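PDB 6DJ8: beta sliding clamp from Borrelia burgdorferi, which probably encircles DNA as a head-to-tail dimeric ring and tethers DNA polymerases and other proteins to it, which keeps synthesis processive. Local coordinates for residues E27-I32 with F227-L231; I41-L46 with E136-N141; N62-T68 with N253-S259; Q157-K161 with M232-G236. All blocks are in the same frame, centred on the assembly; numbering follows the deposited sequence. Where two conformers were deposited one is given.

How the interactions relate
Interactions 1 and 3 join the N-terminal and central domains of one subunit on two layers: helix end against helix end in interaction 1, strand beside strand in interaction 3. Their centres lie about 10 Å apart, and they touch: Lys28 NZ is 2.6 Å from Tyr254 OH, a probable hydrogen bond, and Phe227 CE2 packs 3.4 Å from Phe65 CD1. Interaction 4 ties the loop after helix 223-231 to helix 157-167 within the central domain; it meets interaction 1 where Leu228 CD1 is 4.0 Å from Phe160 CE2. Interaction 2, in the N-terminal domain, reaches the same sheet as interaction 3, with centres about 15 Å apart, but stays about 17 Å from interaction 4 at the nearest atoms.

Interaction 1 of 4, residues E27-I32 with F227-L231; sequences EKAKGI and FLKHL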
loop_
_atom_site.group_PDB
_atom_site.type_symbol
_atom_site.label_atom_id
_atom_site.label_comp_id
_atom_site.label_asym_id
_atom_site.label_seq_id
_atom_site.Cartn_x
_atom_site.Cartn_y
_atom_site.Cartn_z
ATOM N N GLU A 27 5.454 -18.921 0.538
ATOM C CA GLU A 27 4.957 -17.709 -0.110
ATOM C C GLU A 27 4.700 -17.958 -1.589
ATOM O O GLU A 27 3.652 -17.571 -2.119
ATOM C CB GLU A 27 5.960 -16.565 0.098
ATOM C CG GLU A 27 5.475 -15.184 -0.310
ATOM C CD GLU A 27 5.704 -14.910 -1.786
ATOM O OE1 GLU A 27 6.598 -15.551 -2.383
ATOM O OE2 GLU A 27 4.980 -14.064 -2.353
ATOM N N LYS A 28 5.626 -18.652 -2.256
ATOM C CA LYS A 28 5.447 -18.977 -3.668
ATOM C C LYS A 28 4.264 -19.907 -3.865
ATOM O O LYS A 28 3.368 -19.619 -4.664
ATOM C CB LYS A 28 6.727 -19.618 -4.218
ATOM C CG LYS A 28 7.873 -18.620 -4.391
ATOM C CD LYS A 28 9.175 -19.338 -4.655
ATOM C CE LYS A 28 10.336 -18.352 -4.728
ATOM N NZ LYS A 28 11.594 -18.993 -5.215
ATOM N N ALA A 29 4.220 -21.014 -3.105
ATOM C CA ALA A 29 3.192 -22.032 -3.327
ATOM C C ALA A 29 1.798 -21.462 -3.113
ATOM O O ALA A 29 0.863 -21.786 -3.856
ATOM C CB ALA A 29 3.420 -23.239 -2.403
ATOM N N LYS A 30 1.633 -20.607 -2.109
ATOM C CA LYS A 30 0.293 -20.123 -1.825
ATOM C C LYS A 30 -0.132 -19.033 -2.790
ATOM O O LYS A 30 -1.272 -18.575 -2.721
ATOM C CB LYS A 30 0.198 -19.632 -0.371
ATOM C CG LYS A 30 0.629 -18.212 -0.140
ATOM C CD LYS A 30 0.731 -17.920 1.366
ATOM C CE LYS A 30 0.098 -16.580 1.726
ATOM N NZ LYS A 30 0.652 -15.446 0.948
ATOM N N GLY A 31 0.741 -18.652 -3.722
ATOM C CA GLY A 31 0.378 -17.630 -4.683
ATOM C C GLY A 31 -0.852 -17.971 -5.496
ATOM O O GLY A 31 -1.615 -17.078 -5.863
ATOM N N ILE A 32 -1.107 -19.261 -5.734
ATOM C CA ILE A 32 -2.260 -19.656 -6.544
ATOM C C ILE A 32 -3.459 -20.045 -5.687
ATOM O O ILE A 32 -4.485 -20.462 -6.226
ATOM C CB ILE A 32 -1.903 -20.795 -7.508
ATOM C CG1 ILE A 32 -1.323 -21.983 -6.734
ATOM C CG2 ILE A 32 -0.925 -20.285 -8.573
ATOM C CD1 ILE A 32 -1.198 -23.245 -7.578
ATOM N N PHE A 227 1.865 -16.526 -12.573
ATOM C CA PHE A 227 2.474 -17.271 -11.467
ATOM C C PHE A 227 3.963 -17.506 -11.709
ATOM O O PHE A 227 4.813 -17.234 -10.845
ATOM C CB PHE A 227 1.724 -18.600 -11.339
ATOM C CG PHE A 227 2.140 -19.457 -10.190
ATOM C CD1 PHE A 227 2.382 -18.908 -8.938
ATOM C CD2 PHE A 227 2.200 -20.834 -10.346
ATOM C CE1 PHE A 227 2.721 -19.722 -7.860
ATOM C CE2 PHE A 227 2.539 -21.657 -9.276
ATOM C CZ PHE A 227 2.802 -21.092 -8.034
ATOM N N LEU A 228 4.285 -17.980 -12.912
ATOM C CA LEU A 228 5.641 -18.369 -13.272
ATOM C C LEU A 228 6.615 -17.205 -13.182
ATOM O O LEU A 228 7.776 -17.390 -12.798
ATOM C CB LEU A 228 5.642 -18.902 -14.709
ATOM C CG LEU A 228 5.232 -20.354 -14.890
ATOM C CD1 LEU A 228 5.027 -20.611 -16.357
ATOM C CD2 LEU A 228 6.353 -21.194 -14.352
ATOM N N LYS A 229 6.189 -16.016 -13.605
ATOM C CA LYS A 229 7.146 -14.921 -13.638
ATOM C C LYS A 229 7.604 -14.548 -12.233
ATOM O O LYS A 229 8.716 -14.040 -12.074
ATOM C CB LYS A 229 6.584 -13.714 -14.399
ATOM C CG LYS A 229 5.277 -13.119 -13.911
ATOM C CD LYS A 229 4.898 -11.958 -14.823
ATOM C CE LYS A 229 3.404 -11.677 -14.849
ATOM N NZ LYS A 229 3.045 -10.794 -16.007
ATOM N N HIS A 230 6.805 -14.851 -11.211
ATOM C CA HIS A 230 7.235 -14.720 -9.823
ATOM C C HIS A 230 8.167 -15.857 -9.391
ATOM O O HIS A 230 8.942 -15.682 -8.443
ATOM C CB HIS A 230 6.000 -14.665 -8.914
ATOM C CG HIS A 230 6.313 -14.596 -7.449
ATOM N ND1 HIS A 230 7.239 -13.721 -6.921
ATOM C CD2 HIS A 230 5.822 -15.299 -6.399
ATOM C CE1 HIS A 230 7.305 -13.886 -5.612
ATOM N NE2 HIS A 230 6.455 -14.837 -5.269
ATOM N N LEU A 231 8.114 -17.020 -10.056
ATOM C CA LEU A 231 8.904 -18.169 -9.614
ATOM C C LEU A 231 10.283 -18.243 -10.251
ATOM O O LEU A 231 11.233 -18.704 -9.610
ATOM C CB LEU A 231 8.173 -19.479 -9.937
ATOM C CG LEU A 231 6.796 -19.688 -9.327
ATOM C CD1 LEU A 231 6.225 -20.975 -9.813
ATOM C CD2 LEU A 231 6.923 -19.739 -7.824
#
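Ile32 sets its CG2 methyl over the centre of the Phe227 ring, 3.4 Å from the centroid and almost on the ring normal, a CH-pi contact. The other face of that ring carries Leu231 CD1, offset toward the rim, so the phenyl group is held between two aliphatic branches. Its edge is used as well: Phe227 CE1 points in plane at Lys28 O, 3.3 Å away, an oxygen that also accepts from Gly31 N. Lys28 crosses Leu231 at a slant, its CB 3.6 Å from Leu231 CD2, and its extended course carries the ammonium on to a hydrogen bond with Tyr254 OH. On the more exposed flank His230 NE2 donates to Glu27 OE1 at 3.0 Å, with an N-H...O angle of 160°. The acceptor lies in the imidazole plane and offers its syn lone pair, while the carboxylate stands 88° to the ring; a bend at chi2 of Glu27 (-86°) swings it across. This partner would tend to favour a protonated imidazole, though Lys28 NZ, 6.6 Å from His230 NE2, probably works against it. The contact joins the end of helix 19-29 to helix 223-231, two of the helices that, as in relatives, probably line the ring's central hole. Beneath them Phe65 and Ile256 of strands 64-70 and 254-259 form the floor, and Tyr87 of helix 83-92 lies beside Glu27.

Interaction 2 of 4, residues I41-L46 with E136-N141; sequences IWSALL and EIENYN
Tyr140 reaches between Ile41 and Leu46 and has the most surface buried of all the residues here. A chi1 of -165° turns its ring away from its own amide nitrogen and out to the strand, and OH makes a weak hydrogen bond of 2.7 Å to Ala44 O; Thr59 N adds a second weak bond to the hydroxyl. Ile41 O sits at the ring edge, 3.1 Å from Tyr140 CE1. Trp42 lies alongside, its six-membered ring turned only 25° from the phenol but slid so far, with centroids 5.5 Å apart, that the two barely overlap. This is a helix laid across the edge region of a sheet within the N-terminal domain: the weakly bonded helical residues 136-140 pass strand residues 44-46 at 88°, the axes of these short segments 9.9 Å apart. Leu46 fills the far side, its CB coming obliquely to the phenol at CD2 and its CD1 3.9 Å from Ile137 CG2. Its other branch, CD2, rests 3.4 Å from Asn141 CG, on an amide whose oxygen is bonded by Lys57. Ile41 closes the opposite flank, CD1 against Asn139 CB and CG2 against the Glu136 carboxylate, which Asn139 ND2 grips through OE1 at 2.8 Å from above the carboxylate plane.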
loop_
_atom_site.group_PDB
_atom_site.type_symbol
_atom_site.label_atom_id
_atom_site.label_comp_id
_atom_site.label_asym_id
_atom_site.label_seq_id
_atom_site.Cartn_x
_atom_site.Cartn_y
_atom_site.Cartn_z
ATOM N N ILE A 41 -10.265 -26.918 2.573
ATOM C CA ILE A 41 -9.126 -27.694 2.098
ATOM C C ILE A 41 -8.496 -27.064 0.865
ATOM O O ILE A 41 -7.313 -27.302 0.597
ATOM C CB ILE A 41 -9.504 -29.157 1.804
ATOM C CG1 ILE A 41 -10.512 -29.245 0.662
ATOM C CG2 ILE A 41 -10.029 -29.865 3.046
ATOM C CD1 ILE A 41 -10.614 -30.640 0.099
ATOM N N TRP A 42 -9.250 -26.267 0.104
ATOM C CA TRP A 42 -8.693 -25.583 -1.058
ATOM C C TRP A 42 -7.993 -24.286 -0.680
ATOM O O TRP A 42 -7.464 -23.595 -1.559
ATOM C CB TRP A 42 -9.797 -25.334 -2.086
ATOM C CG TRP A 42 -10.489 -26.611 -2.415
ATOM C CD1 TRP A 42 -11.782 -26.939 -2.132
ATOM C CD2 TRP A 42 -9.908 -27.766 -3.046
ATOM N NE1 TRP A 42 -12.051 -28.221 -2.563
ATOM C CE2 TRP A 42 -10.918 -28.748 -3.127
ATOM C CE3 TRP A 42 -8.637 -28.059 -3.563
ATOM C CZ2 TRP A 42 -10.698 -29.999 -3.693
ATOM C CZ3 TRP A 42 -8.420 -29.300 -4.115
ATOM C CH2 TRP A 42 -9.448 -30.256 -4.183
ATOM N N SER A 43 -7.971 -23.957 0.606
ATOM C CA SER A 43 -7.133 -22.895 1.133
ATOM C C SER A 43 -5.865 -23.446 1.763
ATOM O O SER A 43 -5.060 -22.678 2.304
ATOM C CB SER A 43 -7.916 -22.057 2.145
ATOM O OG SER A 43 -8.950 -21.327 1.497
ATOM N N ALA A 44 -5.673 -24.758 1.700
ATOM C CA ALA A 44 -4.556 -25.428 2.338
ATOM C C ALA A 44 -3.467 -25.739 1.326
ATOM O O ALA A 44 -3.673 -25.693 0.113
ATOM C CB ALA A 44 -5.026 -26.721 3.001
ATOM N N LEU A 45 -2.292 -26.076 1.838
ATOM C CA LEU A 45 -1.287 -26.718 1.007
ATOM C C LEU A 45 -0.913 -28.059 1.629
ATOM O O LEU A 45 -1.178 -28.324 2.810
ATOM C CB LEU A 45 -0.062 -25.819 0.824
ATOM C CG LEU A 45 0.570 -25.217 2.066
ATOM C CD1 LEU A 45 1.442 -26.243 2.709
ATOM C CD2 LEU A 45 1.378 -23.973 1.733
ATOM N N LEU A 46 -0.315 -28.920 0.818
ATOM C CA LEU A 46 0.033 -30.266 1.241
ATOM C C LEU A 46 1.547 -30.336 1.302
ATOM O O LEU A 46 2.219 -30.044 0.313
ATOM C CB LEU A 46 -0.533 -31.318 0.284
ATOM C CG LEU A 46 -0.067 -32.758 0.500
ATOM C CD1 LEU A 46 -0.593 -33.296 1.805
ATOM C CD2 LEU A 46 -0.504 -33.679 -0.667
ATOM N N GLU A 136 -8.677 -35.991 4.907
ATOM C CA GLU A 136 -8.826 -34.898 3.959
ATOM C C GLU A 136 -7.717 -34.875 2.916
ATOM O O GLU A 136 -7.882 -34.230 1.876
ATOM C CB GLU A 136 -8.872 -33.556 4.698
ATOM C CG GLU A 136 -10.171 -33.275 5.462
ATOM C CD GLU A 136 -11.385 -33.078 4.549
ATOM O OE1 GLU A 136 -11.217 -32.950 3.312
ATOM O OE2 GLU A 136 -12.517 -33.029 5.079
ATOM N N ILE A 137 -6.601 -35.565 3.160
ATOM C CA ILE A 137 -5.496 -35.522 2.208
ATOM C C ILE A 137 -5.902 -36.188 0.902
ATOM O O ILE A 137 -5.568 -35.705 -0.188
ATOM C CB ILE A 137 -4.225 -36.155 2.805
ATOM C CG1 ILE A 137 -3.709 -35.301 3.968
ATOM C CG2 ILE A 137 -3.140 -36.264 1.745
ATOM C CD1 ILE A 137 -2.420 -35.801 4.575
ATOM N N GLU A 138 -6.626 -37.306 0.988
ATOM C CA GLU A 138 -7.072 -37.982 -0.225
ATOM C C GLU A 138 -7.881 -37.046 -1.114
ATOM O O GLU A 138 -7.763 -37.100 -2.342
ATOM C CB GLU A 138 -7.893 -39.216 0.141
ATOM N N ASN A 139 -8.650 -36.137 -0.513
ATOM C CA ASN A 139 -9.447 -35.200 -1.294
ATOM C C ASN A 139 -8.576 -34.228 -2.087
ATOM O O ASN A 139 -8.991 -33.763 -3.153
ATOM C CB ASN A 139 -10.381 -34.417 -0.370
ATOM C CG ASN A 139 -11.411 -35.302 0.320
ATOM O OD1 ASN A 139 -11.693 -36.419 -0.119
ATOM N ND2 ASN A 139 -11.976 -34.800 1.415
ATOM N N TYR A 140 -7.376 -33.909 -1.590
ATOM C CA TYR A 140 -6.518 -32.862 -2.147
ATOM C C TYR A 140 -5.434 -33.370 -3.096
ATOM O O TYR A 140 -5.161 -32.723 -4.112
ATOM C CB TYR A 140 -5.851 -32.081 -0.997
ATOM C CG TYR A 140 -5.203 -30.749 -1.350
ATOM C CD1 TYR A 140 -5.890 -29.556 -1.167
ATOM C CD2 TYR A 140 -3.893 -30.677 -1.834
ATOM C CE1 TYR A 140 -5.302 -28.320 -1.474
ATOM C CE2 TYR A 140 -3.290 -29.434 -2.146
ATOM C CZ TYR A 140 -4.007 -28.264 -1.962
ATOM O OH TYR A 140 -3.447 -27.026 -2.249
ATOM N N ASN A 141 -4.817 -34.512 -2.793
ATOM C CA ASN A 141 -3.526 -34.870 -3.377
ATOM C C ASN A 141 -3.574 -35.001 -4.901
ATOM O O ASN A 141 -4.588 -35.386 -5.494
ATOM C CB ASN A 141 -3.012 -36.179 -2.769
ATOM C CG ASN A 141 -1.489 -36.235 -2.696
ATOM O OD1 ASN A 141 -0.778 -35.557 -3.447
ATOM N ND2 ASN A 141 -0.982 -37.051 -1.779
#

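Interaction 3 of 4, residues N62-T68 with N253-S259; sequences NIFFEST and NYKIACS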
loop_
_atom_site.group_PDB
_atom_site.type_symbol
_atom_site.label_atom_id
_atom_site.label_comp_id
_atom_site.label_asym_id
_atom_site.label_seq_id
_atom_site.Cartn_x
_atom_site.Cartn_y
_atom_site.Cartn_z
ATOM N N ASN A 62 -6.846 -26.207 -11.003
ATOM C CA ASN A 62 -6.450 -26.202 -12.412
ATOM C C ASN A 62 -4.938 -26.200 -12.550
ATOM O O ASN A 62 -4.380 -27.074 -13.221
ATOM C CB ASN A 62 -7.061 -24.996 -13.131
ATOM C CG ASN A 62 -6.925 -25.084 -14.636
ATOM O OD1 ASN A 62 -5.848 -25.358 -15.162
ATOM N ND2 ASN A 62 -8.032 -24.870 -15.337
ATOM N N ILE A 63 -4.258 -25.248 -11.929
ATOM C CA ILE A 63 -2.808 -25.241 -11.818
ATOM C C ILE A 63 -2.427 -26.152 -10.659
ATOM O O ILE A 63 -3.035 -26.087 -9.579
ATOM C CB ILE A 63 -2.294 -23.811 -11.577
ATOM C CG1 ILE A 63 -2.572 -22.933 -12.802
ATOM C CG2 ILE A 63 -0.815 -23.839 -11.225
ATOM C CD1 ILE A 63 -2.404 -21.452 -12.568
ATOM N N PHE A 64 -1.441 -27.017 -10.883
ATOM C CA PHE A 64 -0.911 -27.915 -9.862
ATOM C C PHE A 64 0.563 -27.590 -9.704
ATOM O O PHE A 64 1.311 -27.588 -10.688
ATOM C CB PHE A 64 -1.142 -29.385 -10.239
ATOM C CG PHE A 64 -2.566 -29.793 -10.125
ATOM C CD1 PHE A 64 -3.454 -29.560 -11.147
ATOM C CD2 PHE A 64 -3.039 -30.347 -8.939
ATOM C CE1 PHE A 64 -4.784 -29.918 -11.015
ATOM C CE2 PHE A 64 -4.361 -30.702 -8.798
ATOM C CZ PHE A 64 -5.234 -30.492 -9.843
ATOM N N PHE A 65 0.967 -27.276 -8.482
ATOM C CA PHE A 65 2.298 -26.764 -8.208
ATOM C C PHE A 65 2.999 -27.693 -7.236
ATOM O O PHE A 65 2.384 -28.190 -6.289
ATOM C CB PHE A 65 2.226 -25.343 -7.618
ATOM C CG PHE A 65 3.536 -24.837 -7.064
ATOM C CD1 PHE A 65 4.437 -24.177 -7.883
ATOM C CD2 PHE A 65 3.854 -24.997 -5.715
ATOM C CE1 PHE A 65 5.640 -23.695 -7.396
ATOM C CE2 PHE A 65 5.061 -24.524 -5.207
ATOM C CZ PHE A 65 5.950 -23.867 -6.032
ATOM N N GLU A 66 4.291 -27.905 -7.456
ATOM C CA GLU A 66 5.063 -28.730 -6.542
ATOM C C GLU A 66 6.485 -28.189 -6.454
ATOM O O GLU A 66 7.105 -27.890 -7.480
ATOM C CB GLU A 66 5.037 -30.188 -7.021
ATOM C CG GLU A 66 6.216 -31.004 -6.601
ATOM C CD GLU A 66 6.034 -32.478 -6.884
ATOM O OE1 GLU A 66 7.034 -33.214 -6.766
ATOM O OE2 GLU A 66 4.908 -32.887 -7.242
ATOM N N SER A 67 6.989 -28.047 -5.230
ATOM C CA SER A 67 8.359 -27.618 -4.975
ATOM C C SER A 67 8.990 -28.551 -3.951
ATOM O O SER A 67 8.299 -29.203 -3.161
ATOM C CB SER A 67 8.435 -26.178 -4.460
ATOM O OG SER A 67 7.910 -26.075 -3.146
ATOM N N THR A 68 10.320 -28.592 -3.953
ATOM C CA THR A 68 11.050 -29.472 -3.057
ATOM C C THR A 68 12.238 -28.731 -2.468
ATOM O O THR A 68 12.908 -27.960 -3.162
ATOM C CB THR A 68 11.531 -30.736 -3.802
ATOM O OG1 THR A 68 12.274 -31.565 -2.903
ATOM C CG2 THR A 68 12.416 -30.363 -4.970
ATOM N N ASN A 253 13.794 -26.190 -8.553
ATOM C CA ASN A 253 13.161 -27.174 -7.683
ATOM C C ASN A 253 11.641 -27.184 -7.825
ATOM O O ASN A 253 10.938 -27.570 -6.885
ATOM C CB ASN A 253 13.578 -26.947 -6.223
ATOM C CG ASN A 253 13.295 -25.531 -5.732
ATOM O OD1 ASN A 253 13.437 -24.552 -6.469
ATOM N ND2 ASN A 253 12.897 -25.416 -4.469
ATOM N N TYR A 254 11.123 -26.817 -9.006
ATOM C CA TYR A 254 9.696 -26.648 -9.231
ATOM C C TYR A 254 9.179 -27.536 -10.358
ATOM O O TYR A 254 9.892 -27.847 -11.320
ATOM C CB TYR A 254 9.349 -25.181 -9.544
ATOM C CG TYR A 254 9.806 -24.213 -8.484
ATOM C CD1 TYR A 254 9.145 -24.135 -7.258
ATOM C CD2 TYR A 254 10.900 -23.385 -8.696
ATOM C CE1 TYR A 254 9.560 -23.256 -6.274
ATOM C CE2 TYR A 254 11.323 -22.504 -7.724
ATOM C CZ TYR A 254 10.652 -22.443 -6.511
ATOM O OH TYR A 254 11.100 -21.572 -5.547
ATOM N N LYS A 255 7.926 -27.963 -10.210
ATOM C CA LYS A 255 7.161 -28.605 -11.266
ATOM C C LYS A 255 5.767 -28.017 -11.194
ATOM O O LYS A 255 5.224 -27.845 -10.101
ATOM C CB LYS A 255 7.119 -30.132 -11.115
ATOM C CG LYS A 255 8.483 -30.794 -11.038
ATOM C CD LYS A 255 8.343 -32.305 -10.833
ATOM C CE LYS A 255 9.684 -33.009 -10.931
ATOM N NZ LYS A 255 9.574 -34.461 -10.600
ATOM N N ILE A 256 5.232 -27.619 -12.338
ATOM C CA ILE A 256 3.937 -26.954 -12.408
ATOM C C ILE A 256 3.207 -27.483 -13.628
ATOM O O ILE A 256 3.825 -27.723 -14.671
ATOM C CB ILE A 256 4.082 -25.417 -12.499
ATOM C CG1 ILE A 256 5.300 -24.945 -11.714
ATOM C CG2 ILE A 256 2.830 -24.710 -11.973
ATOM C CD1 ILE A 256 5.592 -23.510 -11.902
ATOM N N ALA A 257 1.892 -27.639 -13.511
ATOM C CA ALA A 257 1.086 -28.094 -14.632
ATOM C C ALA A 257 -0.281 -27.429 -14.569
ATOM O O ALA A 257 -0.733 -27.000 -13.501
ATOM C CB ALA A 257 0.934 -29.621 -14.640
ATOM N N CYS A 258 -0.939 -27.350 -15.731
ATOM C CA CYS A 258 -2.319 -26.885 -15.780
ATOM C C CYS A 258 -2.977 -27.473 -17.016
ATOM O O CYS A 258 -2.318 -28.101 -17.847
ATOM C CB CYS A 258 -2.394 -25.355 -15.787
ATOM S SG CYS A 258 -1.854 -24.570 -17.363
ATOM N N SER A 259 -4.291 -27.282 -17.121
ATOM C CA SER A 259 -5.035 -27.779 -18.273
ATOM C C SER A 259 -5.017 -26.763 -19.400
ATOM O O SER A 259 -4.981 -25.546 -19.172
ATOM C CB SER A 259 -6.487 -28.085 -17.918
ATOM O OG SER A 259 -6.565 -29.207 -17.073
HETATM O O HOH W 1 9.614 -30.065 -7.612
#
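An antiparallel strand pair, 64-68 with 254-259, carries one continuous eight-stranded sheet across the boundary between the N-terminal and central domains, an outer-layer feature of these ring proteins. Phe64 with Ala257 and Glu66 with Lys255 are the hydrogen-bonded pairs: Phe64 N to Ala257 O is 2.7 Å, and Glu66 N to Lys255 O is 2.8 Å, each answered by the return bond. Phe65 with Ile256 and Ser67 with Tyr254 are the non-hydrogen-bonded pairs; on their face Phe65 and Ile256 pack against helix 223-231, while Tyr254 OH reaches Lys28 and Glu25 of helix 19-29. The Phe65 and Tyr254 rings meet rim to rim with planes at 37°, Phe65 CZ lying 3.4 Å from Tyr254 CD1; chi1 of Phe65 (169°) tips its ring that way. Ser67 CB packs on Tyr254 CD1 too, while Ile63 and Ile256 lie side by side, CG2 to CG2. Glu66 and Lys255 point to the other face with their charged ends near but not touching. Side chains add bonds at both ends of the ladder: in the conformer given, Asn62 OD1 accepts from Ser259 N at 3.2 Å, and Asn253 ND2, also bonded to Glu25, donates to Thr68 O at 2.9 Å, the oxygen in its amide plane. A water donates to Asn253 O at 2.9 Å and, weakly, to Glu66 O.

Interaction 4 of 4, residues Q157-K161 with M232-G236; sequences QKSFK and MSGEG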
loop_
_atom_site.group_PDB
_atom_site.type_symbol
_atom_site.label_atom_id
_atom_site.label_comp_id
_atom_site.label_asym_id
_atom_site.label_seq_id
_atom_site.Cartn_x
_atom_site.Cartn_y
_atom_site.Cartn_z
ATOM N N GLN A 157 15.776 -19.498 -18.770
ATOM C CA GLN A 157 14.790 -18.867 -17.913
ATOM C C GLN A 157 14.681 -17.380 -18.227
ATOM O O GLN A 157 13.573 -16.841 -18.349
ATOM C CB GLN A 157 15.168 -19.092 -16.454
ATOM C CG GLN A 157 14.704 -20.420 -15.922
ATOM C CD GLN A 157 14.952 -20.525 -14.445
ATOM O OE1 GLN A 157 14.648 -19.610 -13.700
ATOM N NE2 GLN A 157 15.522 -21.638 -14.018
ATOM N N LYS A 158 15.826 -16.709 -18.387
ATOM C CA LYS A 158 15.825 -15.275 -18.655
ATOM C C LYS A 158 15.000 -14.940 -19.896
ATOM O O LYS A 158 14.204 -13.995 -19.887
ATOM C CB LYS A 158 17.266 -14.787 -18.804
ATOM C CG LYS A 158 17.408 -13.341 -19.233
ATOM C CD LYS A 158 18.802 -12.804 -18.905
ATOM C CE LYS A 158 19.232 -11.694 -19.859
ATOM N NZ LYS A 158 19.449 -12.212 -21.248
ATOM N N SER A 159 15.149 -15.721 -20.967
ATOM C CA SER A 159 14.366 -15.459 -22.169
ATOM C C SER A 159 12.880 -15.678 -21.913
ATOM O O SER A 159 12.046 -14.844 -22.284
ATOM C CB SER A 159 14.864 -16.342 -23.319
ATOM O OG SER A 159 16.262 -16.165 -23.461
ATOM N N PHE A 160 12.533 -16.798 -21.264
ATOM C CA PHE A 160 11.132 -17.110 -21.004
ATOM C C PHE A 160 10.472 -16.025 -20.169
ATOM O O PHE A 160 9.304 -15.684 -20.393
ATOM C CB PHE A 160 11.032 -18.453 -20.281
ATOM C CG PHE A 160 9.638 -19.015 -20.201
ATOM C CD1 PHE A 160 8.691 -18.724 -21.163
ATOM C CD2 PHE A 160 9.282 -19.859 -19.161
ATOM C CE1 PHE A 160 7.410 -19.258 -21.084
ATOM C CE2 PHE A 160 8.004 -20.389 -19.089
ATOM C CZ PHE A 160 7.071 -20.090 -20.060
ATOM N N LYS A 161 11.196 -15.492 -19.176
ATOM C CA LYS A 161 10.657 -14.395 -18.372
ATOM C C LYS A 161 10.361 -13.178 -19.236
ATOM O O LYS A 161 9.313 -12.534 -19.085
ATOM C CB LYS A 161 11.650 -13.985 -17.280
ATOM C CG LYS A 161 11.679 -14.865 -16.066
ATOM C CD LYS A 161 12.535 -14.246 -14.967
ATOM C CE LYS A 161 12.078 -12.829 -14.673
ATOM N NZ LYS A 161 12.128 -12.542 -13.216
ATOM N N MET A 232 10.424 -17.790 -11.484
ATOM C CA MET A 232 11.645 -18.047 -12.231
ATOM C C MET A 232 12.737 -17.053 -11.866
ATOM O O MET A 232 12.551 -15.835 -11.972
ATOM C CB MET A 232 11.363 -18.023 -13.723
ATOM C CG MET A 232 10.839 -19.348 -14.218
ATOM S SD MET A 232 10.507 -19.277 -15.967
ATOM C CE MET A 232 11.798 -18.227 -16.450
ATOM N N SER A 233 13.887 -17.596 -11.462
ATOM C CA SER A 233 15.017 -16.776 -11.048
ATOM C C SER A 233 15.604 -15.981 -12.206
ATOM O O SER A 233 16.132 -14.885 -11.995
ATOM C CB SER A 233 16.085 -17.675 -10.427
ATOM O OG SER A 233 16.644 -18.551 -11.398
ATOM N N GLY A 234 15.524 -16.502 -13.428
ATOM C CA GLY A 234 16.176 -15.880 -14.558
ATOM C C GLY A 234 17.525 -16.482 -14.892
ATOM O O GLY A 234 18.106 -16.132 -15.924
ATOM N N GLU A 235 18.048 -17.349 -14.030
ATOM C CA GLU A 235 19.287 -18.072 -14.258
ATOM C C GLU A 235 18.971 -19.548 -14.456
ATOM O O GLU A 235 18.136 -20.113 -13.745
ATOM C CB GLU A 235 20.250 -17.897 -13.084
ATOM C CG GLU A 235 21.283 -19.009 -12.955
ATOM C CD GLU A 235 22.255 -18.770 -11.814
ATOM O OE1 GLU A 235 22.167 -17.696 -11.184
ATOM O OE2 GLU A 235 23.104 -19.650 -11.550
ATOM N N GLY A 236 19.611 -20.156 -15.435
ATOM C CA GLY A 236 19.415 -21.566 -15.686
ATOM C C GLY A 236 18.386 -21.789 -16.773
ATOM O O GLY A 236 17.880 -20.854 -17.399
HETATM O O HOH W 2 18.129 -17.987 -18.018
#
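Met232 tucks its thioether among Gln157, Phe160 and Lys161, and this is the close-packed half of the contact. Its SD comes obliquely to the Phe160 ring, 3.5 Å from CD2, a Met-aromatic contact; the placement of its CE methyl, very near Gln157 O, is doubtful. Phe160 continues inward onto Val238 and Leu228. Beside this apolar knot the extended Gln157 side chain threads into the loop. Its OE1 accepts from Gly234 N and from Ser233 OG, both at 3.2 Å and both from the same face above the carbonyl plane, while NE2 bonds to Asp252 and to Met237 O; bonds at both ends fix the amide's rotation. Ser233 OG, a donor to Gln157 OE1, in turn accepts from Glu235 N, an ST turn. The backbone of Gln157 is held too, its N bonding straight to Gly236 O at 2.9 Å (172°). The outer half is looser and watery: Lys158 carries its chain away, its CB resting near Gly234 O, and a water accepts from Lys158 N at 2.7 Å and donates to Gly234 O and Gly236 O. The loop carbonyls thus satisfy the first amides of helix 157-167, one directly and one through water, which probably suits the positive end of the helix dipole.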